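Local coordinates for protein D-alanine--D-alanine ligase (Coxiella burnetii, PDB 3TQT) that joins two D-alanine molecules into D-alanyl-D-alanine at the expense of ATP, probably supplying the dipeptide for peptidoglycan of the bacterial cell wall, at residues K4-Q14 with K36-V47; I78-W87 with G118-P126. All coordinates share one frame; numbering follows the deposited sequence.

Contact 1 of 2, residues K4-Q14 with K36-V47; sequences KLHISVLCGGQ and KYLISVIFIDHV
Lys36 opens the pairing through its carbonyl, where O accepts from Leu5 N at 3.0 Å. Its own CB lies over the centre of one face of the Tyr37 ring. That ring leans against Ile7, whose CG1 comes to 3.3 Å from Tyr37 CD1, while Leu5 O sits in the ring plane at its edge; the hydroxyl reaches on to Asp345. Leu38 lies alongside His6 on the other face of the sheet, its CD1 3.3 Å from His6 CE1, and crosses the extended chain of Lys4 at about a right angle. A water links this pair to Ser40: it donates to Leu38 O at 2.8 Å and also bonds His6 ND1, in the imidazole plane, and Ser40 OG. Residues 5-12 and 37-44 are the two parallel strands of a beta-alpha-beta unit in the Rossmann-like N-terminal domain, with helix 18-31 as the crossover packed against Val9, Cys11 and Val41. Ser40 N donates to Ile7 O in a nearly straight hydrogen bond (N-H...O 175°). Val41 CG1 touches Cys11 SG at 3.9 Å. Ile42 lies beside Leu10, CB to CD1 3.6 Å, both pointing the same way. Phe43 has its CG anti to the backbone N (chi1 178°), which presents the ring edge to Cys11 SG. Beyond Ile44, whose O takes Gly13 N at 2.7 Å, Asp45 OD1 accepts from Val47 N in an Asx turn, while OD2 makes a salt bridge with Arg49.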
loop_
_atom_site.group_PDB
_atom_site.type_symbol
_atom_site.label_atom_id
_atom_site.label_comp_id
_atom_site.label_asym_id
_atom_site.label_seq_id
_atom_site.Cartn_x
_atom_site.Cartn_y
_atom_site.Cartn_z
ATOM N N LYS A 4 -16.517 23.001 15.855
ATOM C CA LYS A 4 -16.615 21.572 15.561
ATOM C C LYS A 4 -15.537 21.117 14.580
ATOM O O LYS A 4 -14.999 21.910 13.807
ATOM C CB LYS A 4 -18.006 21.221 15.023
ATOM C CG LYS A 4 -19.126 21.582 15.977
ATOM C CD LYS A 4 -20.487 21.174 15.452
ATOM C CE LYS A 4 -21.598 21.624 16.404
ATOM N NZ LYS A 4 -22.894 21.008 16.001
ATOM N N LEU A 5 -15.209 19.835 14.635
ATOM C CA LEU A 5 -14.270 19.257 13.698
ATOM C C LEU A 5 -15.053 18.862 12.467
ATOM O O LEU A 5 -16.138 18.300 12.584
ATOM C CB LEU A 5 -13.648 17.993 14.293
ATOM C CG LEU A 5 -12.627 18.198 15.401
ATOM C CD1 LEU A 5 -12.256 16.865 16.035
ATOM C CD2 LEU A 5 -11.402 18.882 14.822
ATOM N N HIS A 6 -14.504 19.137 11.293
ATOM C CA HIS A 6 -15.145 18.715 10.048
ATOM C C HIS A 6 -14.731 17.296 9.712
ATOM O O HIS A 6 -13.550 17.015 9.546
ATOM C CB HIS A 6 -14.737 19.623 8.890
ATOM C CG HIS A 6 -15.366 20.977 8.935
ATOM N ND1 HIS A 6 -16.586 21.248 8.354
ATOM C CD2 HIS A 6 -14.941 22.140 9.483
ATOM C CE1 HIS A 6 -16.889 22.519 8.544
ATOM N NE2 HIS A 6 -15.908 23.081 9.229
ATOM N N ILE A 7 -15.714 16.409 9.605
ATOM C CA ILE A 7 -15.455 15.028 9.293
ATOM C C ILE A 7 -16.063 14.748 7.923
ATOM O O ILE A 7 -17.230 15.068 7.689
ATOM C CB ILE A 7 -16.126 14.112 10.337
ATOM C CG1 ILE A 7 -15.706 14.534 11.746
ATOM C CG2 ILE A 7 -15.808 12.650 10.065
ATOM C CD1 ILE A 7 -14.218 14.370 12.018
ATOM N N SER A 8 -15.266 14.166 7.032
ATOM C CA SER A 8 -15.760 13.706 5.735
ATOM C C SER A 8 -15.852 12.184 5.714
ATOM O O SER A 8 -14.869 11.485 5.959
ATOM C CB SER A 8 -14.830 14.167 4.617
ATOM O OG SER A 8 -15.036 15.538 4.338
ATOM N N VAL A 9 -17.034 11.664 5.432
ATOM C CA VAL A 9 -17.191 10.219 5.336
ATOM C C VAL A 9 -17.226 9.835 3.864
ATOM O O VAL A 9 -18.045 10.354 3.110
ATOM C CB VAL A 9 -18.455 9.752 6.064
ATOM C CG1 VAL A 9 -18.584 8.212 6.013
ATOM C CG2 VAL A 9 -18.431 10.253 7.504
ATOM N N LEU A 10 -16.309 8.961 3.448
ATOM C CA LEU A 10 -16.239 8.538 2.048
ATOM C C LEU A 10 -16.958 7.223 1.877
ATOM O O LEU A 10 -16.706 6.272 2.618
ATOM C CB LEU A 10 -14.791 8.362 1.592
ATOM C CG LEU A 10 -13.973 9.596 1.208
ATOM C CD1 LEU A 10 -14.299 10.795 2.082
ATOM C CD2 LEU A 10 -12.477 9.268 1.244
ATOM N N CYS A 11 -17.842 7.153 0.886
ATOM C CA CYS A 11 -18.590 5.925 0.651
ATOM C C CYS A 11 -18.883 5.703 -0.821
ATOM O O CYS A 11 -18.686 6.596 -1.644
ATOM C CB CYS A 11 -19.898 5.921 1.435
ATOM S SG CYS A 11 -21.122 7.112 0.837
ATOM N N GLY A 12 -19.357 4.496 -1.133
ATOM C CA GLY A 12 -19.692 4.124 -2.492
ATOM C C GLY A 12 -18.487 3.448 -3.113
ATOM O O GLY A 12 -18.012 2.423 -2.617
ATOM N N GLY A 13 -17.995 4.034 -4.197
ATOM C CA GLY A 13 -16.761 3.590 -4.819
ATOM C C GLY A 13 -16.991 2.590 -5.932
ATOM O O GLY A 13 -18.078 2.027 -6.063
ATOM N N GLN A 14 -15.959 2.385 -6.745
ATOM C CA GLN A 14 -16.014 1.393 -7.800
ATOM C C GLN A 14 -15.584 0.077 -7.172
ATOM O O GLN A 14 -14.418 -0.317 -7.227
ATOM C CB GLN A 14 -15.096 1.788 -8.944
ATOM C CG GLN A 14 -15.249 3.233 -9.357
ATOM C CD GLN A 14 -14.434 3.570 -10.580
ATOM O OE1 GLN A 14 -14.809 3.223 -11.704
ATOM N NE2 GLN A 14 -13.307 4.241 -10.374
ATOM N N LYS A 36 -19.971 17.286 18.245
ATOM C CA LYS A 36 -18.531 17.394 18.017
ATOM C C LYS A 36 -18.170 17.642 16.567
ATOM O O LYS A 36 -17.093 18.156 16.278
ATOM C CB LYS A 36 -17.825 16.110 18.450
ATOM C CG LYS A 36 -18.569 15.368 19.509
ATOM C CD LYS A 36 -17.849 15.409 20.818
ATOM C CE LYS A 36 -17.050 14.145 21.022
ATOM N NZ LYS A 36 -16.533 14.118 22.405
ATOM N N TYR A 37 -19.056 17.255 15.655
ATOM C CA TYR A 37 -18.666 17.154 14.254
ATOM C C TYR A 37 -19.622 17.841 13.309
ATOM O O TYR A 37 -20.835 17.775 13.484
ATOM C CB TYR A 37 -18.568 15.685 13.842
ATOM C CG TYR A 37 -17.715 14.866 14.768
ATOM C CD1 TYR A 37 -16.366 15.153 14.920
ATOM C CD2 TYR A 37 -18.256 13.806 15.490
ATOM C CE1 TYR A 37 -15.573 14.413 15.762
ATOM C CE2 TYR A 37 -17.468 13.065 16.347
ATOM C CZ TYR A 37 -16.126 13.371 16.474
ATOM O OH TYR A 37 -15.324 12.644 17.322
ATOM N N LEU A 38 -19.057 18.496 12.303
ATOM C CA LEU A 38 -19.822 18.893 11.135
ATOM C C LEU A 38 -19.517 17.817 10.115
ATOM O O LEU A 38 -18.367 17.629 9.724
ATOM C CB LEU A 38 -19.376 20.252 10.608
ATOM C CG LEU A 38 -19.789 21.451 11.449
ATOM C CD1 LEU A 38 -19.188 22.707 10.847
ATOM C CD2 LEU A 38 -21.300 21.545 11.514
ATOM N N ILE A 39 -20.549 17.097 9.702
ATOM C CA ILE A 39 -20.358 15.906 8.898
ATOM C C ILE A 39 -20.627 16.213 7.432
ATOM O O ILE A 39 -21.656 16.808 7.095
ATOM C CB ILE A 39 -21.302 14.792 9.386
ATOM C CG1 ILE A 39 -21.077 14.541 10.876
ATOM C CG2 ILE A 39 -21.136 13.507 8.551
ATOM C CD1 ILE A 39 -22.221 13.846 11.561
ATOM N N SER A 40 -19.676 15.844 6.577
ATOM C CA SER A 40 -19.860 15.883 5.130
ATOM C C SER A 40 -19.720 14.468 4.605
ATOM O O SER A 40 -18.932 13.673 5.118
ATOM C CB SER A 40 -18.814 16.784 4.462
ATOM O OG SER A 40 -18.919 18.119 4.900
ATOM N N VAL A 41 -20.486 14.139 3.580
ATOM C CA VAL A 41 -20.386 12.811 2.987
ATOM C C VAL A 41 -19.844 12.953 1.585
ATOM O O VAL A 41 -20.332 13.769 0.804
ATOM C CB VAL A 41 -21.746 12.104 2.941
ATOM C CG1 VAL A 41 -21.590 10.692 2.358
ATOM C CG2 VAL A 41 -22.336 12.054 4.335
ATOM N N ILE A 42 -18.809 12.186 1.278
ATOM C CA ILE A 42 -18.280 12.186 -0.068
ATOM C C ILE A 42 -18.759 10.903 -0.711
ATOM O O ILE A 42 -18.454 9.818 -0.230
ATOM C CB ILE A 42 -16.740 12.210 -0.085
ATOM C CG1 ILE A 42 -16.207 13.447 0.643
ATOM C CG2 ILE A 42 -16.229 12.153 -1.518
ATOM C CD1 ILE A 42 -16.535 14.726 -0.038
ATOM N N PHE A 43 -19.525 11.031 -1.782
ATOM C CA PHE A 43 -20.014 9.871 -2.506
ATOM C C PHE A 43 -19.205 9.664 -3.774
ATOM O O PHE A 43 -19.057 10.579 -4.573
ATOM C CB PHE A 43 -21.494 10.060 -2.861
ATOM C CG PHE A 43 -22.079 8.921 -3.647
ATOM C CD1 PHE A 43 -22.074 7.636 -3.133
ATOM C CD2 PHE A 43 -22.643 9.140 -4.899
ATOM C CE1 PHE A 43 -22.624 6.588 -3.843
ATOM C CE2 PHE A 43 -23.191 8.095 -5.619
ATOM C CZ PHE A 43 -23.184 6.815 -5.090
ATOM N N ILE A 44 -18.680 8.454 -3.948
ATOM C CA ILE A 44 -17.987 8.090 -5.169
ATOM C C ILE A 44 -18.910 7.158 -5.916
ATOM O O ILE A 44 -19.246 6.091 -5.408
ATOM C CB ILE A 44 -16.679 7.345 -4.862
ATOM C CG1 ILE A 44 -15.801 8.195 -3.932
ATOM C CG2 ILE A 44 -15.961 6.961 -6.157
ATOM C CD1 ILE A 44 -14.488 7.543 -3.554
ATOM N N ASP A 45 -19.339 7.551 -7.108
ATOM C CA ASP A 45 -20.281 6.713 -7.836
ATOM C C ASP A 45 -19.581 5.563 -8.551
ATOM O O ASP A 45 -18.379 5.336 -8.378
ATOM C CB ASP A 45 -21.138 7.539 -8.806
ATOM C CG ASP A 45 -20.348 8.089 -9.980
ATOM O OD1 ASP A 45 -19.205 7.636 -10.215
ATOM O OD2 ASP A 45 -20.890 8.971 -10.683
ATOM N N HIS A 46 -20.342 4.832 -9.354
ATOM C CA HIS A 46 -19.831 3.612 -9.963
ATOM C C HIS A 46 -18.773 3.832 -11.038
ATOM O O HIS A 46 -18.003 2.918 -11.352
ATOM C CB HIS A 46 -20.981 2.752 -10.497
ATOM C CG HIS A 46 -21.738 2.039 -9.421
ATOM N ND1 HIS A 46 -21.175 1.043 -8.652
ATOM C CD2 HIS A 46 -23.007 2.188 -8.973
ATOM C CE1 HIS A 46 -22.067 0.601 -7.785
ATOM N NE2 HIS A 46 -23.187 1.281 -7.957
ATOM N N VAL A 47 -18.725 5.031 -11.604
ATOM C CA VAL A 47 -17.679 5.345 -12.571
ATOM C C VAL A 47 -16.557 6.166 -11.945
ATOM O O VAL A 47 -15.662 6.638 -12.643
ATOM C CB VAL A 47 -18.226 6.071 -13.819
ATOM C CG1 VAL A 47 -19.277 5.214 -14.510
ATOM C CG2 VAL A 47 -18.794 7.425 -13.444
HETATM O O HOH W 1 -17.574 18.374 7.140
#

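Contact 2 of 2, residues I78-W87 with G118-P126; sequences IAFGDAAKPW and GLLELLNLP
Leu123 packs into an apolar patch made by Ile78, Phe80, Pro86 and Trp87, its two methyls dividing the work. Leu123 CD2 meets the Phe80 ring obliquely, 3.7 Å from Phe80 CD1, and Leu123 CD1 lies 3.9 Å from Trp87 CZ3; both aromatic side chains cross the leucine at about a right angle. With CG1 placed between its backbone N and carbonyl carbon (chi1 61°), Ile78 reaches tip to tip with Leu119, and their CD1 atoms approach to 3.3 Å, closer than two methyls normally sit. On the other flank Leu125 CD1 lies 3.6 Å from Pro86 CG, and that same CG stands over the centre of one face of the Trp87 ring. No direct hydrogen bond crosses the contact; a water in the plane of the Phe80 ring, at its edge, accepts from Gly81 N at 2.7 Å and lies 2.6 Å from Leu122 O, to which it probably donates. The packing thins toward the exposed Ala83, whose O still touches Leu125 CD2 at 3.5 Å. There the loop is shaped by its own bonds: a type II turn from Ala79 to Asp82, then Asp82 OD1 taking Lys85 N. Trp50 of the second subunit stacks on Phe80. Helix 115-122 ends in a Schellman motif at Asn124, and beyond it Leu125 joins Leu120 and Trp87 against Val102 of strand 101-104.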
loop_
_atom_site.group_PDB
_atom_site.type_symbol
_atom_site.label_atom_id
_atom_site.label_comp_id
_atom_site.label_asym_id
_atom_site.label_seq_id
_atom_site.Cartn_x
_atom_site.Cartn_y
_atom_site.Cartn_z
ATOM N N ILE A 78 -10.491 17.557 -5.960
ATOM C CA ILE A 78 -9.683 17.788 -4.784
ATOM C C ILE A 78 -8.756 18.970 -5.013
ATOM O O ILE A 78 -8.471 19.343 -6.141
ATOM C CB ILE A 78 -8.887 16.526 -4.362
ATOM C CG1 ILE A 78 -7.942 16.093 -5.471
ATOM C CG2 ILE A 78 -9.834 15.393 -3.992
ATOM C CD1 ILE A 78 -7.204 14.822 -5.159
ATOM N N ALA A 79 -8.297 19.563 -3.929
ATOM C CA ALA A 79 -7.392 20.684 -4.021
ATOM C C ALA A 79 -6.063 20.282 -3.402
ATOM O O ALA A 79 -5.898 20.338 -2.189
ATOM C CB ALA A 79 -7.982 21.873 -3.299
ATOM N N PHE A 80 -5.118 19.855 -4.231
ATOM C CA PHE A 80 -3.806 19.479 -3.716
ATOM C C PHE A 80 -3.146 20.635 -2.996
ATOM O O PHE A 80 -3.270 21.787 -3.408
ATOM C CB PHE A 80 -2.899 18.982 -4.836
ATOM C CG PHE A 80 -3.268 17.626 -5.342
ATOM C CD1 PHE A 80 -3.147 16.519 -4.526
ATOM C CD2 PHE A 80 -3.759 17.462 -6.622
ATOM C CE1 PHE A 80 -3.498 15.266 -4.982
ATOM C CE2 PHE A 80 -4.108 16.209 -7.086
ATOM C CZ PHE A 80 -3.975 15.111 -6.264
ATOM N N GLY A 81 -2.451 20.327 -1.913
ATOM C CA GLY A 81 -1.694 21.337 -1.198
ATOM C C GLY A 81 -2.540 22.052 -0.167
ATOM O O GLY A 81 -2.023 22.518 0.844
ATOM N N ASP A 82 -3.843 22.143 -0.423
ATOM C CA ASP A 82 -4.759 22.786 0.515
ATOM C C ASP A 82 -5.080 21.826 1.660
ATOM O O ASP A 82 -6.024 21.034 1.582
ATOM C CB ASP A 82 -6.039 23.234 -0.194
ATOM C CG ASP A 82 -6.918 24.119 0.679
ATOM O OD1 ASP A 82 -7.007 23.859 1.899
ATOM O OD2 ASP A 82 -7.520 25.077 0.145
ATOM N N ALA A 83 -4.285 21.905 2.719
ATOM C CA ALA A 83 -4.380 20.957 3.822
ATOM C C ALA A 83 -5.705 21.074 4.568
ATOM O O ALA A 83 -6.224 20.084 5.072
ATOM C CB ALA A 83 -3.210 21.136 4.773
ATOM N N ALA A 84 -6.258 22.281 4.622
ATOM C CA ALA A 84 -7.469 22.522 5.406
ATOM C C ALA A 84 -8.769 22.219 4.651
ATOM O O ALA A 84 -9.724 21.702 5.232
ATOM C CB ALA A 84 -7.482 23.945 5.927
ATOM N N LYS A 85 -8.795 22.555 3.363
ATOM C CA LYS A 85 -9.992 22.421 2.541
ATOM C C LYS A 85 -9.668 21.637 1.275
ATOM O O LYS A 85 -9.438 22.213 0.219
ATOM C CB LYS A 85 -10.548 23.794 2.176
ATOM C CG LYS A 85 -10.894 24.666 3.373
ATOM C CD LYS A 85 -11.808 25.813 2.952
ATOM C CE LYS A 85 -12.164 26.708 4.127
ATOM N NZ LYS A 85 -11.823 28.134 3.858
ATOM N N PRO A 86 -9.657 20.307 1.388
ATOM C CA PRO A 86 -9.205 19.430 0.309
ATOM C C PRO A 86 -10.225 19.247 -0.808
ATOM O O PRO A 86 -9.825 18.853 -1.901
ATOM C CB PRO A 86 -8.976 18.104 1.027
ATOM C CG PRO A 86 -9.948 18.125 2.155
ATOM C CD PRO A 86 -9.998 19.554 2.608
ATOM N N TRP A 87 -11.503 19.513 -0.539
ATOM C CA TRP A 87 -12.556 19.268 -1.517
ATOM C C TRP A 87 -12.919 20.561 -2.205
ATOM O O TRP A 87 -13.121 21.589 -1.547
ATOM C CB TRP A 87 -13.815 18.720 -0.849
ATOM C CG TRP A 87 -13.581 17.687 0.192
ATOM C CD1 TRP A 87 -14.153 17.631 1.429
ATOM C CD2 TRP A 87 -12.713 16.548 0.095
ATOM N NE1 TRP A 87 -13.705 16.512 2.106
ATOM C CE2 TRP A 87 -12.815 15.839 1.311
ATOM C CE3 TRP A 87 -11.853 16.062 -0.897
ATOM C CZ2 TRP A 87 -12.094 14.678 1.560
ATOM C CZ3 TRP A 87 -11.151 14.891 -0.654
ATOM C CH2 TRP A 87 -11.271 14.217 0.565
ATOM N N GLY A 118 -3.989 6.282 -0.149
ATOM C CA GLY A 118 -2.890 6.939 -0.852
ATOM C C GLY A 118 -3.225 8.362 -1.267
ATOM O O GLY A 118 -2.397 9.275 -1.139
ATOM N N LEU A 119 -4.444 8.556 -1.760
ATOM C CA LEU A 119 -4.913 9.887 -2.124
ATOM C C LEU A 119 -4.948 10.765 -0.886
ATOM O O LEU A 119 -4.530 11.928 -0.911
ATOM C CB LEU A 119 -6.303 9.821 -2.763
ATOM C CG LEU A 119 -6.938 11.188 -3.018
ATOM C CD1 LEU A 119 -5.934 12.110 -3.699
ATOM C CD2 LEU A 119 -8.216 11.030 -3.853
ATOM N N LEU A 120 -5.425 10.193 0.211
ATOM C CA LEU A 120 -5.551 10.943 1.450
ATOM C C LEU A 120 -4.184 11.313 2.006
ATOM O O LEU A 120 -4.024 12.392 2.581
ATOM C CB LEU A 120 -6.380 10.171 2.482
ATOM C CG LEU A 120 -7.840 9.923 2.078
ATOM C CD1 LEU A 120 -8.518 9.066 3.114
ATOM C CD2 LEU A 120 -8.584 11.250 1.901
ATOM N N GLU A 121 -3.198 10.433 1.834
ATOM C CA GLU A 121 -1.825 10.769 2.199
ATOM C C GLU A 121 -1.315 11.921 1.341
ATOM O O GLU A 121 -0.654 12.827 1.839
ATOM C CB GLU A 121 -0.885 9.576 2.037
ATOM C CG GLU A 121 -1.166 8.436 2.982
ATOM C CD GLU A 121 -0.682 8.699 4.386
ATOM O OE1 GLU A 121 0.004 9.720 4.608
ATOM O OE2 GLU A 121 -0.992 7.875 5.270
ATOM N N LEU A 122 -1.616 11.887 0.050
ATOM C CA LEU A 122 -1.143 12.940 -0.849
ATOM C C LEU A 122 -1.778 14.282 -0.490
ATOM O O LEU A 122 -1.194 15.338 -0.734
ATOM C CB LEU A 122 -1.475 12.597 -2.295
ATOM C CG LEU A 122 -0.656 11.461 -2.891
ATOM C CD1 LEU A 122 -1.285 11.036 -4.203
ATOM C CD2 LEU A 122 0.773 11.941 -3.103
ATOM N N LEU A 123 -2.980 14.230 0.072
ATOM C CA LEU A 123 -3.682 15.438 0.505
ATOM C C LEU A 123 -3.279 15.839 1.920
ATOM O O LEU A 123 -3.748 16.854 2.440
ATOM C CB LEU A 123 -5.194 15.242 0.447
ATOM C CG LEU A 123 -5.817 15.072 -0.937
ATOM C CD1 LEU A 123 -7.292 14.863 -0.804
ATOM C CD2 LEU A 123 -5.552 16.289 -1.789
ATOM N N ASN A 124 -2.418 15.039 2.538
ATOM C CA ASN A 124 -1.967 15.276 3.904
ATOM C C ASN A 124 -3.152 15.399 4.841
ATOM O O ASN A 124 -3.148 16.246 5.724
ATOM C CB ASN A 124 -1.110 16.558 4.008
ATOM C CG ASN A 124 0.148 16.496 3.161
ATOM O OD1 ASN A 124 0.482 17.448 2.442
ATOM N ND2 ASN A 124 0.851 15.373 3.235
ATOM N N LEU A 125 -4.178 14.573 4.638
ATOM C CA LEU A 125 -5.345 14.609 5.509
ATOM C C LEU A 125 -5.294 13.509 6.550
ATOM O O LEU A 125 -4.911 12.386 6.240
ATOM C CB LEU A 125 -6.619 14.438 4.702
ATOM C CG LEU A 125 -6.969 15.559 3.733
ATOM C CD1 LEU A 125 -8.124 15.123 2.854
ATOM C CD2 LEU A 125 -7.308 16.839 4.502
ATOM N N PRO A 126 -5.691 13.821 7.789
ATOM C CA PRO A 126 -5.850 12.716 8.741
ATOM C C PRO A 126 -6.969 11.808 8.249
ATOM O O PRO A 126 -7.957 12.297 7.699
ATOM C CB PRO A 126 -6.262 13.418 10.046
ATOM C CG PRO A 126 -5.862 14.867 9.856
ATOM C CD PRO A 126 -6.006 15.129 8.386
HETATM O O HOH W 2 -1.545 17.872 -1.311
#

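How the contacts relate
The two contacts follow one another along the chain within the N-terminal domain, their centres about 14 Å apart. They meet at Trp87 of contact 2: its NE1 lies 2.8 Å from Ser8 OG of contact 1, a probable hydrogen bond, and 4.0 Å from Ile42 CD1. Strand 101-104 borders both, pairing with strand 5-12 of contact 1 and lying beside contact 2. The dimer joins them again, since Gln14 NE2 bonds Asn124 OD1 of the second subunit. Contact 1 is nearer the predicted ATP site, the side chain of Gln14 being about 11 Å from that of Leu190; contact 2 is remote from the nucleotide and metal sites.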